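Local atomic coordinates of tRNA (Adenine(22)-N(1))-methyltransferase (PDB entry 6QE6), a protein that binds S-adenosyl-L-homocysteine, the product of its methyl donor, and probably methylates N1 of adenine 22 in tRNA. Residues Ile120-Leu124 / Leu145-Ala149; Leu155-Glu159 / Trp170-Ile174. All coordinates share one frame; numbering follows the deposited sequence.

Interaction 1 (Ile120-Leu124 / Leu145-Ala149); sequences ILEIL and LRLWA
L124 and W148 make the main apolar contact between two helices running in nearly the same direction, with 25° between the axes of the short segments. CD1 of L124 sits over one face of the indole, 4.0 Å from the centroid of the W148 six-membered ring and 12° off its normal, a CH-pi contact. CB and CD2 of L124 also approach the six-membered ring, so the leucine lies across it and not at a single point. The indole reaches across because CG of W148 stands anti to its backbone N (chi1 -177°).

The other apolar contacts are between alkyl groups, apart from L121 CD1, which meets the indole obliquely. It comes within 4.0 Å of W148 CD1, the two side chains passing in opposite directions. L145 spreads its two methyls: CD1 meets I120 CG2 at 3.7 Å, while CD2 lies 3.9 Å from L121 CB and also faces L124 CD1. The axes approach no closer than 10.8 Å, so the gap is bridged mainly by side chains.

Polar contact is indirect. One water accepts from W148 NE1 at 2.9 Å, in the plane of the ring, and donates to L124 O at 2.8 Å, which would help hold the indole's rotation relative to L124.

I123, on the same helix as L124, touches the bound S-adenosyl-L-homocysteine. Beneath the helices, I120 and L145 both touch I136 of strand 133-138, and L124 touches Y134 of the same strand. W148 reaches I174 of strand 168-175, so helices 117-124 and 143-151 pack side by side on the sheet.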
ATOM      1  N   ILE A 120      -4.489  -7.042   2.054  1.00 32.64           N
ATOM      2  CA  ILE A 120      -4.233  -5.837   2.828  1.00 29.91           C
ATOM      3  C   ILE A 120      -5.508  -5.368   3.513  1.00 32.37           C
ATOM      4  O   ILE A 120      -5.504  -5.028   4.700  1.00 32.89           O
ATOM      5  CB  ILE A 120      -3.640  -4.746   1.923  1.00 28.31           C
ATOM      6  CG1 ILE A 120      -2.196  -5.095   1.545  1.00 29.10           C
ATOM      7  CG2 ILE A 120      -3.683  -3.417   2.638  1.00 29.53           C
ATOM      8  CD1 ILE A 120      -1.671  -4.282   0.412  1.00 29.12           C
ATOM      9  N   LEU A 121      -6.622  -5.352   2.774  1.00 32.61           N
ATOM     10  CA  LEU A 121      -7.887  -4.942   3.364  1.00 30.59           C
ATOM     11  C   LEU A 121      -8.244  -5.821   4.558  1.00 34.26           C
ATOM     12  O   LEU A 121      -8.711  -5.317   5.584  1.00 41.24           O
ATOM     13  CB  LEU A 121      -8.990  -4.977   2.308  1.00 28.92           C
ATOM     14  CG  LEU A 121     -10.417  -4.610   2.732  1.00 31.55           C
ATOM     15  CD1 LEU A 121     -10.501  -3.157   3.157  1.00 29.05           C
ATOM     16  CD2 LEU A 121     -11.399  -4.882   1.590  1.00 32.91           C
ATOM     17  N   GLU A 122      -8.013  -7.134   4.454  1.00 30.37           N
ATOM     18  CA  GLU A 122      -8.306  -8.027   5.573  1.00 35.84           C
ATOM     19  C   GLU A 122      -7.432  -7.710   6.785  1.00 38.06           C
ATOM     20  O   GLU A 122      -7.911  -7.711   7.924  1.00 31.99           O
ATOM     21  CB  GLU A 122      -8.122  -9.486   5.142  1.00 37.07           C
ATOM     22  CG  GLU A 122      -7.908 -10.484   6.311  1.00 46.87           C
ATOM     23  CD  GLU A 122      -6.410 -10.869   6.554  1.00 63.41           C
ATOM     24  OE1 GLU A 122      -5.615 -10.938   5.558  1.00 55.72           O
ATOM     25  OE2 GLU A 122      -6.038 -11.121   7.743  1.00 52.28           O
ATOM     26  N   ILE A 123      -6.142  -7.453   6.565  1.00 37.41           N
ATOM     27  CA  ILE A 123      -5.279  -7.001   7.654  1.00 32.85           C
ATOM     28  C   ILE A 123      -5.837  -5.735   8.298  1.00 35.98           C
ATOM     29  O   ILE A 123      -5.794  -5.573   9.529  1.00 32.79           O
ATOM     30  CB  ILE A 123      -3.849  -6.792   7.136  1.00 31.83           C
ATOM     31  CG1 ILE A 123      -3.262  -8.147   6.713  1.00 30.72           C
ATOM     32  CG2 ILE A 123      -2.980  -6.050   8.184  1.00 27.56           C
ATOM     33  CD1 ILE A 123      -1.829  -8.069   6.248  1.00 32.04           C
ATOM     34  N   LEU A 124      -6.402  -4.831   7.489  1.00 33.03           N
ATOM     35  CA  LEU A 124      -6.902  -3.580   8.048  1.00 32.64           C
ATOM     36  C   LEU A 124      -8.124  -3.764   8.948  1.00 34.34           C
ATOM     37  O   LEU A 124      -8.455  -2.840   9.707  1.00 37.09           O
ATOM     38  CB  LEU A 124      -7.207  -2.594   6.918  1.00 32.62           C
ATOM     39  CG  LEU A 124      -5.952  -2.096   6.212  1.00 32.80           C
ATOM     40  CD1 LEU A 124      -6.289  -1.256   4.990  1.00 29.06           C
ATOM     41  CD2 LEU A 124      -5.120  -1.305   7.204  1.00 32.00           C
ATOM     42  N   LEU A 145      -9.081  -0.274  -0.947  1.00 27.17           N
ATOM     43  CA  LEU A 145      -8.392   0.457   0.113  1.00 29.91           C
ATOM     44  C   LEU A 145      -8.805   1.928   0.162  1.00 32.95           C
ATOM     45  O   LEU A 145      -8.817   2.527   1.245  1.00 30.74           O
ATOM     46  CB  LEU A 145      -6.868   0.356  -0.052  1.00 25.62           C
ATOM     47  CG  LEU A 145      -6.282  -1.055  -0.155  1.00 24.05           C
ATOM     48  CD1 LEU A 145      -4.746  -1.071  -0.069  1.00 21.56           C
ATOM     49  CD2 LEU A 145      -6.914  -1.949   0.915  1.00 28.73           C
ATOM     50  N   ARG A 146      -9.134   2.528  -0.988  1.00 29.16           N
ATOM     51  CA  ARG A 146      -9.590   3.910  -0.977  1.00 29.13           C
ATOM     52  C   ARG A 146     -10.999   4.007  -0.393  1.00 31.50           C
ATOM     53  O   ARG A 146     -11.304   4.936   0.364  1.00 28.09           O
ATOM     54  CB  ARG A 146      -9.518   4.490  -2.394  1.00 31.32           C
ATOM     55  CG  ARG A 146      -8.080   4.827  -2.839  1.00 36.56           C
ATOM     56  CD  ARG A 146      -7.987   5.614  -4.158  1.00 30.29           C
ATOM     57  NE  ARG A 146      -8.335   4.731  -5.247  1.00 38.19           N
ATOM     58  CZ  ARG A 146      -7.489   4.242  -6.149  1.00 34.98           C
ATOM     59  NH1 ARG A 146      -6.204   4.572  -6.155  1.00 30.87           N
ATOM     60  NH2 ARG A 146      -7.964   3.424  -7.067  1.00 34.38           N
ATOM     61  N   LEU A 147     -11.858   3.036  -0.716  1.00 30.71           N
ATOM     62  CA  LEU A 147     -13.188   2.961  -0.124  1.00 28.06           C
ATOM     63  C   LEU A 147     -13.098   2.841   1.387  1.00 29.99           C
ATOM     64  O   LEU A 147     -13.854   3.483   2.124  1.00 29.10           O
ATOM     65  CB  LEU A 147     -13.924   1.753  -0.702  1.00 31.42           C
ATOM     66  CG  LEU A 147     -15.432   1.754  -0.961  1.00 41.99           C
ATOM     67  CD1 LEU A 147     -15.961   3.150  -1.294  1.00 37.97           C
ATOM     68  CD2 LEU A 147     -15.715   0.788  -2.117  1.00 45.13           C
ATOM     69  N   TRP A 148     -12.181   2.000   1.855  1.00 28.03           N
ATOM     70  CA  TRP A 148     -11.930   1.865   3.276  1.00 29.50           C
ATOM     71  C   TRP A 148     -11.553   3.206   3.896  1.00 31.13           C
ATOM     72  O   TRP A 148     -12.157   3.630   4.890  1.00 28.63           O
ATOM     73  CB  TRP A 148     -10.834   0.833   3.497  1.00 29.91           C
ATOM     74  CG  TRP A 148     -10.561   0.590   4.925  1.00 32.08           C
ATOM     75  CD1 TRP A 148     -11.272  -0.213   5.767  1.00 28.45           C
ATOM     76  CD2 TRP A 148      -9.501   1.157   5.702  1.00 31.74           C
ATOM     77  NE1 TRP A 148     -10.716  -0.182   7.026  1.00 33.53           N
ATOM     78  CE2 TRP A 148      -9.629   0.652   7.014  1.00 33.06           C
ATOM     79  CE3 TRP A 148      -8.457   2.041   5.420  1.00 29.46           C
ATOM     80  CZ2 TRP A 148      -8.733   0.989   8.042  1.00 31.00           C
ATOM     81  CZ3 TRP A 148      -7.576   2.381   6.443  1.00 32.61           C
ATOM     82  CH2 TRP A 148      -7.726   1.854   7.742  1.00 31.05           C
ATOM     83  N   ALA A 149     -10.570   3.900   3.313  1.00 29.19           N
ATOM     84  CA  ALA A 149     -10.190   5.208   3.845  1.00 31.83           C
ATOM     85  C   ALA A 149     -11.373   6.164   3.840  1.00 28.97           C
ATOM     86  O   ALA A 149     -11.624   6.853   4.828  1.00 29.84           O
ATOM     87  CB  ALA A 149      -9.023   5.812   3.058  1.00 25.82           C
TER
HETATM   88  O   HOH W   1     -11.033  -1.754   9.455  1.00 37.92           O

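Interaction 2 (Leu155-Glu159 / Trp170-Ile174); sequences LIKYE and WLIEI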
ATOM      1  N   LEU A 155      -7.891  10.640   5.747  1.00 27.90           N
ATOM      2  CA  LEU A 155      -7.234  11.273   4.624  1.00 26.94           C
ATOM      3  C   LEU A 155      -6.402  10.262   3.835  1.00 34.18           C
ATOM      4  O   LEU A 155      -5.685   9.433   4.409  1.00 29.28           O
ATOM      5  CB  LEU A 155      -6.346  12.403   5.121  1.00 28.16           C
ATOM      6  CG  LEU A 155      -5.535  13.098   4.031  1.00 31.62           C
ATOM      7  CD1 LEU A 155      -6.450  13.682   2.947  1.00 27.94           C
ATOM      8  CD2 LEU A 155      -4.650  14.171   4.658  1.00 28.80           C
ATOM      9  N   ILE A 156      -6.518  10.325   2.510  1.00 32.05           N
ATOM     10  CA  ILE A 156      -5.546   9.716   1.612  1.00 31.60           C
ATOM     11  C   ILE A 156      -4.514  10.806   1.315  1.00 34.68           C
ATOM     12  O   ILE A 156      -4.733  11.684   0.474  1.00 33.01           O
ATOM     13  CB  ILE A 156      -6.219   9.164   0.351  1.00 30.90           C
ATOM     14  CG1 ILE A 156      -7.189   8.051   0.748  1.00 29.47           C
ATOM     15  CG2 ILE A 156      -5.196   8.598  -0.597  1.00 29.89           C
ATOM     16  CD1 ILE A 156      -8.139   7.606  -0.354  1.00 32.69           C
ATOM     17  N   LYS A 157      -3.394  10.775   2.042  1.00 28.19           N
ATOM     18  CA  LYS A 157      -2.429  11.862   1.963  1.00 28.80           C
ATOM     19  C   LYS A 157      -1.601  11.826   0.682  1.00 32.55           C
ATOM     20  O   LYS A 157      -1.168  12.879   0.199  1.00 34.71           O
ATOM     21  CB  LYS A 157      -1.485  11.825   3.163  1.00 29.13           C
ATOM     22  CG  LYS A 157      -0.431  12.919   3.151  1.00 30.51           C
ATOM     23  CD  LYS A 157       0.192  13.111   4.526  1.00 40.16           C
ATOM     24  CE  LYS A 157       1.439  14.014   4.484  1.00 42.81           C
ATOM     25  NZ  LYS A 157       2.283  13.910   5.744  1.00 49.79           N
ATOM     26  N   TYR A 158      -1.332  10.641   0.145  1.00 30.67           N
ATOM     27  CA  TYR A 158      -0.441  10.524  -0.996  1.00 31.86           C
ATOM     28  C   TYR A 158      -0.723   9.217  -1.721  1.00 30.97           C
ATOM     29  O   TYR A 158      -0.961   8.181  -1.093  1.00 26.44           O
ATOM     30  CB  TYR A 158       1.035  10.591  -0.585  1.00 26.51           C
ATOM     31  CG  TYR A 158       1.983  10.541  -1.751  1.00 25.03           C
ATOM     32  CD1 TYR A 158       2.035  11.582  -2.667  1.00 24.83           C
ATOM     33  CD2 TYR A 158       2.806   9.434  -1.962  1.00 28.73           C
ATOM     34  CE1 TYR A 158       2.887  11.543  -3.745  1.00 27.69           C
ATOM     35  CE2 TYR A 158       3.673   9.364  -3.064  1.00 25.03           C
ATOM     36  CZ  TYR A 158       3.718  10.434  -3.946  1.00 33.23           C
ATOM     37  OH  TYR A 158       4.572  10.422  -5.031  1.00 29.43           O
ATOM     38  N   GLU A 159      -0.708   9.293  -3.047  1.00 28.17           N
ATOM     39  CA  GLU A 159      -0.770   8.125  -3.898  1.00 27.05           C
ATOM     40  C   GLU A 159       0.243   8.305  -5.001  1.00 27.62           C
ATOM     41  O   GLU A 159       0.593   9.432  -5.365  1.00 23.47           O
ATOM     42  CB  GLU A 159      -2.134   7.913  -4.537  1.00 25.70           C
ATOM     43  CG  GLU A 159      -3.267   7.754  -3.585  1.00 27.24           C
ATOM     44  CD  GLU A 159      -4.539   7.330  -4.315  1.00 37.92           C
ATOM     45  OE1 GLU A 159      -5.507   8.136  -4.377  1.00 35.63           O
ATOM     46  OE2 GLU A 159      -4.552   6.187  -4.836  1.00 37.84           O
ATOM     47  N   TRP A 170       0.819  -0.050  -6.423  1.00 27.42           N
ATOM     48  CA  TRP A 170      -0.082   1.034  -6.072  1.00 27.85           C
ATOM     49  C   TRP A 170       0.311   1.500  -4.678  1.00 29.58           C
ATOM     50  O   TRP A 170       0.140   0.772  -3.694  1.00 29.78           O
ATOM     51  CB  TRP A 170      -1.542   0.575  -6.125  1.00 27.42           C
ATOM     52  CG  TRP A 170      -2.146   0.386  -7.519  1.00 30.81           C
ATOM     53  CD1 TRP A 170      -3.004   1.234  -8.151  1.00 32.99           C
ATOM     54  CD2 TRP A 170      -1.968  -0.733  -8.412  1.00 31.79           C
ATOM     55  NE1 TRP A 170      -3.365   0.730  -9.381  1.00 32.82           N
ATOM     56  CE2 TRP A 170      -2.739  -0.472  -9.568  1.00 35.94           C
ATOM     57  CE3 TRP A 170      -1.223  -1.916  -8.353  1.00 30.15           C
ATOM     58  CZ2 TRP A 170      -2.794  -1.361 -10.652  1.00 32.06           C
ATOM     59  CZ3 TRP A 170      -1.280  -2.789  -9.413  1.00 31.65           C
ATOM     60  CH2 TRP A 170      -2.063  -2.509 -10.556  1.00 31.01           C
ATOM     61  N   LEU A 171       0.855   2.696  -4.585  1.00 25.68           N
ATOM     62  CA  LEU A 171       1.281   3.212  -3.301  1.00 29.01           C
ATOM     63  C   LEU A 171       0.246   4.211  -2.806  1.00 32.18           C
ATOM     64  O   LEU A 171      -0.150   5.114  -3.549  1.00 27.75           O
ATOM     65  CB  LEU A 171       2.667   3.851  -3.410  1.00 30.97           C
ATOM     66  CG  LEU A 171       3.202   4.504  -2.139  1.00 31.11           C
ATOM     67  CD1 LEU A 171       4.638   4.132  -1.880  1.00 30.50           C
ATOM     68  CD2 LEU A 171       3.072   6.004  -2.266  1.00 31.44           C
ATOM     69  N   ILE A 172      -0.185   4.043  -1.555  1.00 28.85           N
ATOM     70  CA  ILE A 172      -1.208   4.889  -0.962  1.00 28.66           C
ATOM     71  C   ILE A 172      -0.853   5.135   0.503  1.00 30.23           C
ATOM     72  O   ILE A 172      -0.469   4.210   1.229  1.00 28.80           O
ATOM     73  CB  ILE A 172      -2.618   4.269  -1.124  1.00 34.26           C
ATOM     74  CG1 ILE A 172      -3.692   5.167  -0.485  1.00 27.95           C
ATOM     75  CG2 ILE A 172      -2.654   2.823  -0.624  1.00 30.19           C
ATOM     76  CD1 ILE A 172      -5.136   4.711  -0.704  1.00 26.55           C
ATOM     77  N   GLU A 173      -0.925   6.395   0.919  1.00 27.82           N
ATOM     78  CA  GLU A 173      -0.628   6.807   2.282  1.00 30.90           C
ATOM     79  C   GLU A 173      -1.913   7.321   2.926  1.00 31.65           C
ATOM     80  O   GLU A 173      -2.578   8.209   2.382  1.00 31.12           O
ATOM     81  CB  GLU A 173       0.462   7.886   2.333  1.00 30.75           C
ATOM     82  CG  GLU A 173       0.469   8.639   3.676  1.00 32.61           C
ATOM     83  CD  GLU A 173       1.765   9.404   3.965  1.00 39.89           C
ATOM     84  OE1 GLU A 173       2.533   9.676   3.011  1.00 38.66           O
ATOM     85  OE2 GLU A 173       2.008   9.743   5.152  1.00 38.85           O
ATOM     86  N   ILE A 174      -2.259   6.758   4.078  1.00 32.12           N
ATOM     87  CA  ILE A 174      -3.498   7.073   4.772  1.00 31.74           C
ATOM     88  C   ILE A 174      -3.144   7.710   6.111  1.00 33.89           C
ATOM     89  O   ILE A 174      -2.417   7.107   6.916  1.00 30.47           O
ATOM     90  CB  ILE A 174      -4.369   5.821   4.956  1.00 32.35           C
ATOM     91  CG1 ILE A 174      -4.706   5.222   3.589  1.00 30.19           C
ATOM     92  CG2 ILE A 174      -5.641   6.146   5.745  1.00 29.67           C
ATOM     93  CD1 ILE A 174      -5.349   3.864   3.673  1.00 28.40           C
TER
HETATM   94  O   HOH W   2       4.191  11.527   5.788  1.00 45.67           O
HETATM   95  O   HOH W   3      -2.496   4.440  -4.943  1.00 33.84           O
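A classic beta bulge interrupts the antiparallel hairpin of strands 155-163 and 168-175: K157 and Y158 both face E173, and the register shifts by one between the I156-I174 and Y158-E173 pairs. Two backbone bonds frame it. K157 N donates to E173 O at 2.7 Å, bent to 134° at the hydrogen and tilted from the carbonyl plane, whereas E173 N donates to Y158 O at 2.7 Å along a straighter path of 155°. I156-I174 and E159-I172 are non-hydrogen-bonded pairs, and the CA-H of E159 points to L171 O at 3.1 Å.

On the face bearing I156, E159, I172 and I174, I156 CG2 packs against I172 CG1 at 3.7 Å. That branch of I172 is anti to its own backbone N (chi1 180°), which also brings it alongside CG of E159. On the face bearing Y158 and E173, L171 CD2 approaches the Y158 ring obliquely, 3.5 Å from Y158 CD2.

The extended side chains of K157 and E173 run side by side, pointing the same way. Their charged ends stop 4.2 Å apart, K157 NZ to E173 OE2, beyond a salt bridge, and a water accepts from K157 NZ and donates to E173 OE2. A second water donates to both E159 OE2 and L171 O, while R146 forms a salt bridge with that same carboxylate oxygen and S192 N bonds to OE1. The buried E159 carboxylate is thus gripped through both oxygens, an environment that would probably stabilise its negative charge; the K157-E173 attraction, by contrast, is likely softened by solvent.

In the fold
Interactions 1 and 2 follow one another along the chain, the first closing before the second opens, and their centres lie 12 Å apart. Helix 143-151 joins them: one side meets helix 117-124, another lies on the hairpin. Besides the R146 salt bridge, R146 CG packs on I172 CD1 and I156 CD1, and A149 CB meets I156 CG1. The hairpin forms one edge of the mixed seven-stranded sheet, with 168-175 antiparallel beside 133-138, the strand order 3-2-1-4-5-7-6 of a Rossmann-like class I methyltransferase. Both contacts therefore build the half of the domain that ends in this antiparallel hairpin, the ligand-facing helix 117-124 being joined to it through helix 143-151.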